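Local coordinates for protein anti-sigma-D factor RsdA (Mycobacterium tuberculosis, PDB 3VEP) that probably holds the ECF sigma factor SigD inactive as its anti-sigma factor until regulated intramembrane proteolysis releases it, at residues 20-23 against 24-27; 45-48 against 49-52. All blocks are in the same frame, centred on the assembly; numbering follows the deposited sequence.

Contact 1 of 2, residues 20-23 against 24-27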
ATOM      1  N   THR A  20     -10.134  -0.392  -2.736  1.00 51.94           N
ATOM      2  CA  THR A  20      -8.767  -0.192  -2.280  1.00 56.39           C
ATOM      3  C   THR A  20      -8.764  -0.158  -0.727  1.00 50.20           C
ATOM      4  O   THR A  20      -7.916  -0.784  -0.066  1.00 41.32           O
ATOM      5  CB  THR A  20      -8.139   1.107  -2.904  1.00 44.89           C
ATOM      6  OG1 THR A  20      -8.717   1.346  -4.180  1.00 57.01           O
ATOM      7  CG2 THR A  20      -6.681   0.950  -3.130  1.00 58.53           C
ATOM      8  N   ASP A  21      -9.721   0.567  -0.152  1.00 39.96           N
ATOM      9  CA  ASP A  21      -9.797   0.697   1.298  1.00 42.83           C
ATOM     10  C   ASP A  21      -9.893  -0.678   1.929  1.00 42.75           C
ATOM     11  O   ASP A  21      -9.203  -0.980   2.906  1.00 43.60           O
ATOM     12  CB  ASP A  21     -11.019   1.507   1.694  1.00 38.76           C
ATOM     13  CG  ASP A  21     -10.897   2.110   3.059  1.00 37.30           C
ATOM     14  OD1 ASP A  21      -9.782   2.462   3.485  1.00 38.86           O
ATOM     15  OD2 ASP A  21     -11.934   2.250   3.717  1.00 47.77           O
ATOM     16  N   LEU A  22     -10.744  -1.524   1.365  1.00 44.94           N
ATOM     17  CA  LEU A  22     -10.856  -2.886   1.838  1.00 39.14           C
ATOM     18  C   LEU A  22      -9.557  -3.676   1.656  1.00 47.99           C
ATOM     19  O   LEU A  22      -9.132  -4.378   2.577  1.00 44.35           O
ATOM     20  CB  LEU A  22     -12.019  -3.571   1.153  1.00 49.77           C
ATOM     21  CG  LEU A  22     -13.239  -3.527   2.080  1.00 65.19           C
ATOM     22  CD1 LEU A  22     -13.564  -2.111   2.582  1.00 68.12           C
ATOM     23  CD2 LEU A  22     -14.448  -4.213   1.489  1.00 72.15           C
ATOM     24  N   LEU A  23      -8.900  -3.549   0.502  1.00 40.44           N
ATOM     25  CA  LEU A  23      -7.636  -4.258   0.303  1.00 40.01           C
ATOM     26  C   LEU A  23      -6.592  -3.855   1.360  1.00 40.96           C
ATOM     27  O   LEU A  23      -5.996  -4.717   2.012  1.00 34.89           O
ATOM     28  CB  LEU A  23      -7.073  -4.020  -1.091  1.00 42.66           C
ATOM     29  CG  LEU A  23      -5.870  -4.887  -1.492  1.00 56.96           C
ATOM     30  CD1 LEU A  23      -4.676  -4.100  -1.990  1.00 39.97           C
ATOM     31  CD2 LEU A  23      -5.464  -5.994  -0.478  1.00 53.83           C
ATOM     32  N   LEU A  24      -6.370  -2.549   1.512  1.00 37.99           N
ATOM     33  CA  LEU A  24      -5.478  -2.051   2.560  1.00 39.51           C
ATOM     34  C   LEU A  24      -5.894  -2.522   3.984  1.00 42.21           C
ATOM     35  O   LEU A  24      -5.024  -2.819   4.809  1.00 31.65           O
ATOM     36  CB  LEU A  24      -5.332  -0.532   2.492  1.00 27.83           C
ATOM     37  CG  LEU A  24      -4.688  -0.012   1.189  1.00 40.52           C
ATOM     38  CD1 LEU A  24      -4.573   1.487   1.186  1.00 35.95           C
ATOM     39  CD2 LEU A  24      -3.297  -0.600   0.928  1.00 28.47           C
ATOM     40  N   ASP A  25      -7.199  -2.610   4.261  1.00 31.39           N
ATOM     41  CA  ASP A  25      -7.641  -3.063   5.578  1.00 37.69           C
ATOM     42  C   ASP A  25      -7.243  -4.525   5.779  1.00 40.19           C
ATOM     43  O   ASP A  25      -6.887  -4.920   6.891  1.00 37.22           O
ATOM     44  CB  ASP A  25      -9.166  -2.947   5.766  1.00 40.64           C
ATOM     45  CG  ASP A  25      -9.646  -1.509   6.061  1.00 43.94           C
ATOM     46  OD1 ASP A  25      -8.813  -0.625   6.355  1.00 36.96           O
ATOM     47  OD2 ASP A  25     -10.884  -1.268   5.991  1.00 45.83           O
ATOM     48  N   ALA A  26      -7.312  -5.326   4.713  1.00 38.41           N
ATOM     49  CA  ALA A  26      -6.922  -6.733   4.780  1.00 34.87           C
ATOM     50  C   ALA A  26      -5.412  -6.864   4.920  1.00 39.15           C
ATOM     51  O   ALA A  26      -4.916  -7.659   5.718  1.00 36.53           O
ATOM     52  CB  ALA A  26      -7.404  -7.477   3.572  1.00 37.78           C
ATOM     53  N   LEU A  27      -4.682  -6.078   4.139  1.00 38.30           N
ATOM     54  CA  LEU A  27      -3.234  -6.044   4.274  1.00 38.87           C
ATOM     55  C   LEU A  27      -2.858  -5.746   5.712  1.00 36.28           C
ATOM     56  O   LEU A  27      -1.961  -6.354   6.255  1.00 38.05           O
ATOM     57  CB  LEU A  27      -2.628  -4.999   3.347  1.00 28.81           C
ATOM     58  CG  LEU A  27      -2.566  -5.560   1.911  1.00 44.99           C
ATOM     59  CD1 LEU A  27      -2.226  -4.514   0.833  1.00 42.71           C
ATOM     60  CD2 LEU A  27      -1.683  -6.798   1.784  1.00 34.54           C
TER
HETATM   61  O   HOH W   1     -10.146   2.148   6.355  1.00 25.31           O

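Contact 2 of 2, residues 45-48 against 49-52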
ATOM      1  N   ALA A  45       1.437  -9.605  -2.098  1.00 40.63           N
ATOM      2  CA  ALA A  45       2.528 -10.387  -1.518  1.00 39.10           C
ATOM      3  C   ALA A  45       3.700  -9.490  -1.170  1.00 44.16           C
ATOM      4  O   ALA A  45       4.246  -9.526  -0.061  1.00 53.49           O
ATOM      5  CB  ALA A  45       2.982 -11.467  -2.497  1.00 32.82           C
ATOM      6  N   LEU A  46       4.061  -8.652  -2.127  1.00 41.76           N
ATOM      7  CA  LEU A  46       5.163  -7.741  -1.945  1.00 43.97           C
ATOM      8  C   LEU A  46       4.941  -6.782  -0.780  1.00 40.81           C
ATOM      9  O   LEU A  46       5.866  -6.498  -0.019  1.00 42.91           O
ATOM     10  CB  LEU A  46       5.391  -6.987  -3.233  1.00 43.41           C
ATOM     11  CG  LEU A  46       6.562  -6.021  -3.186  1.00 56.63           C
ATOM     12  CD1 LEU A  46       7.861  -6.729  -2.792  1.00 62.22           C
ATOM     13  CD2 LEU A  46       6.694  -5.275  -4.534  1.00 55.56           C
ATOM     14  N   LEU A  47       3.703  -6.321  -0.631  1.00 34.57           N
ATOM     15  CA  LEU A  47       3.349  -5.400   0.431  1.00 40.90           C
ATOM     16  C   LEU A  47       3.305  -6.094   1.773  1.00 42.42           C
ATOM     17  O   LEU A  47       3.703  -5.532   2.787  1.00 32.98           O
ATOM     18  CB  LEU A  47       1.992  -4.766   0.149  1.00 36.36           C
ATOM     19  CG  LEU A  47       2.013  -3.628  -0.872  1.00 45.60           C
ATOM     20  CD1 LEU A  47       0.591  -3.297  -1.432  1.00 35.72           C
ATOM     21  CD2 LEU A  47       2.671  -2.407  -0.259  1.00 35.14           C
ATOM     22  N   GLY A  48       2.814  -7.328   1.780  1.00 36.77           N
ATOM     23  CA  GLY A  48       2.745  -8.065   3.021  1.00 34.33           C
ATOM     24  C   GLY A  48       4.142  -8.306   3.570  1.00 47.27           C
ATOM     25  O   GLY A  48       4.398  -8.096   4.778  1.00 40.07           O
ATOM     26  N   GLN A  49       5.063  -8.732   2.697  1.00 45.91           N
ATOM     27  CA  GLN A  49       6.414  -9.028   3.165  1.00 46.69           C
ATOM     28  C   GLN A  49       7.039  -7.764   3.739  1.00 43.70           C
ATOM     29  O   GLN A  49       7.737  -7.785   4.751  1.00 41.89           O
ATOM     30  CB  GLN A  49       7.287  -9.630   2.062  1.00 40.66           C
ATOM     31  CG  GLN A  49       8.636 -10.128   2.569  1.00 53.51           C
ATOM     32  CD  GLN A  49       8.511 -11.006   3.835  1.00 65.96           C
ATOM     33  OE1 GLN A  49       8.893 -10.599   4.951  1.00 44.43           O
ATOM     34  NE2 GLN A  49       7.963 -12.212   3.660  1.00 53.99           N
ATOM     35  N   TRP A  50       6.728  -6.657   3.090  1.00 38.66           N
ATOM     36  CA  TRP A  50       7.288  -5.358   3.414  1.00 39.74           C
ATOM     37  C   TRP A  50       6.716  -4.845   4.725  1.00 39.32           C
ATOM     38  O   TRP A  50       7.436  -4.332   5.567  1.00 40.26           O
ATOM     39  CB  TRP A  50       6.986  -4.426   2.247  1.00 43.96           C
ATOM     40  CG  TRP A  50       7.164  -2.977   2.486  1.00 43.10           C
ATOM     41  CD1 TRP A  50       8.343  -2.279   2.508  1.00 42.73           C
ATOM     42  CD2 TRP A  50       6.119  -2.012   2.662  1.00 40.95           C
ATOM     43  NE1 TRP A  50       8.089  -0.938   2.704  1.00 39.57           N
ATOM     44  CE2 TRP A  50       6.735  -0.749   2.812  1.00 40.78           C
ATOM     45  CE3 TRP A  50       4.723  -2.096   2.728  1.00 37.15           C
ATOM     46  CZ2 TRP A  50       6.004   0.421   3.022  1.00 38.27           C
ATOM     47  CZ3 TRP A  50       3.995  -0.931   2.932  1.00 36.59           C
ATOM     48  CH2 TRP A  50       4.635   0.311   3.074  1.00 35.35           C
ATOM     49  N   ARG A  51       5.406  -5.002   4.869  1.00 34.85           N
ATOM     50  CA  ARG A  51       4.674  -4.784   6.103  1.00 31.60           C
ATOM     51  C   ARG A  51       5.358  -5.548   7.231  1.00 40.12           C
ATOM     52  O   ARG A  51       5.681  -4.980   8.274  1.00 38.97           O
ATOM     53  CB  ARG A  51       3.227  -5.304   5.930  1.00 33.65           C
ATOM     54  CG  ARG A  51       2.306  -5.229   7.169  1.00 29.57           C
ATOM     55  CD  ARG A  51       1.162  -6.262   7.115  1.00 35.48           C
ATOM     56  NE  ARG A  51       1.641  -7.611   6.831  1.00 28.79           N
ATOM     57  CZ  ARG A  51       1.055  -8.483   6.018  1.00 34.91           C
ATOM     58  NH1 ARG A  51      -0.064  -8.188   5.367  1.00 33.62           N
ATOM     59  NH2 ARG A  51       1.613  -9.668   5.835  1.00 39.50           N
ATOM     60  N   ASP A  52       5.580  -6.840   7.019  1.00 33.77           N
ATOM     61  CA  ASP A  52       6.225  -7.668   8.031  1.00 34.18           C
ATOM     62  C   ASP A  52       7.615  -7.145   8.438  1.00 47.57           C
ATOM     63  O   ASP A  52       7.844  -6.839   9.627  1.00 49.32           O
ATOM     64  CB  ASP A  52       6.216  -9.156   7.632  1.00 28.90           C
ATOM     65  CG  ASP A  52       4.803  -9.787   7.720  1.00 41.84           C
ATOM     66  OD1 ASP A  52       3.834  -9.106   8.121  1.00 39.56           O
ATOM     67  OD2 ASP A  52       4.639 -10.980   7.419  1.00 43.36           O
TER

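Contact 1 of 2, residues 20-23 against 24-27
Leu23 and Leu27 touch one helical turn apart, and their branches meet at a slant. Traced outward, Leu23 starts with CB lying against the backbone N of Leu24, the next residue along the chain. Its CG then swings anti to the backbone N (chi1 -171°), which carries both methyls to the same flank of the helix as Leu27. The CD1 methyl meets Leu27 CD1 at 3.8 Å. The other branch, CD2, rests against the CG-CD1 bond of Leu27, 3.8 Å from Leu27 CG and as near to Leu27 CD1. Phe35, from the loop beyond the helix, also lies on Leu23.

All of this belongs to one continuous alpha helix, 13-28, the first of the two in the sigma-binding part of RsdA. Its i to i+4 ladder runs from Leu24 N to Thr20 O (2.8 Å) through to Leu27 N to Leu23 O (2.8 Å).

A different flank of the helix is acidic. Asp21 and Asp25 bring OD2 to within 4.3 Å of OD2, and one water donates to OD1 of both, 2.9 Å from Asp21 OD1 and 3.1 Å from Asp25 OD1, and may ease the repulsion between them. Outside this helix, each OD1 has a basic side chain of the partner protein's chain as its salt-bridge partner, and Asp21 OD1 is also hydrogen-bonded to a polar side chain of that chain.

Contact 2 of 2, residues 45-48 against 49-52
Gly48 O accepts the backbone N of Asp52 at 2.8 Å, and the side chains of Arg51 and Asp52 close round the same carbonyl. Those two neighbours form a salt bridge: Arg51 NE donates to Asp52 OD1 at 3.0 Å, and Arg51 NH2 reaches the same oxygen at 3.2 Å. The grip is side-on. Asp52 OD1 lies close to the guanidinium plane, yet both nitrogens approach it from one face of the carboxylate, 44° out of plane for NE. The other carboxylate oxygen, Asp52 OD2, pairs with Arg30, while Arg51 NH1 makes a probable hydrogen bond to Leu27 O of the preceding helix.

A bend at chi3 (51°) folds the end of Arg51 back along its own helix, laying one guanidinium face over Gly48, whose CA sits 3.3 Å above the plane and toward its rim. With no side chain on Gly48, the flat group can come down onto the backbone itself.

The setting is the second helix of RsdA's sigma-factor-binding segment, 38-55, where the i to i+4 bonds continue with Arg51 N to Leu47 O at 2.7 Å and Gln49 N to Ala45 O at 3.0 Å.

Further round the helix, Leu47 and Trp50 run alongside each other in the same direction. The CD2 methyl of Leu47 meets the six-membered ring of the indole at Trp50 CE3, 3.6 Å away, while Leu47 O sits at the ring edge, in its plane. Apolar side chains of the partner protein's chain pack on Trp50 and on Leu46.

Contact 1 comes first along the chain, on helix 13-28, and contact 2 follows on helix 38-55; the two helices are consecutive, joined by the loop between them. Their centres lie about 13 Å apart, and the helices meet directly through the two contacts: Leu27 CD1 packs on Leu47 CD1 at 3.8 Å, beside a polar tie from the end of helix 13-28 to contact 2. The end of the first helix is thus joined to the second. Both contacts fall in the family's sigma-factor-binding range and both include residues packed on the other protein's chain, consistent with a two-helix cytoplasmic segment that presents both helices to its partner.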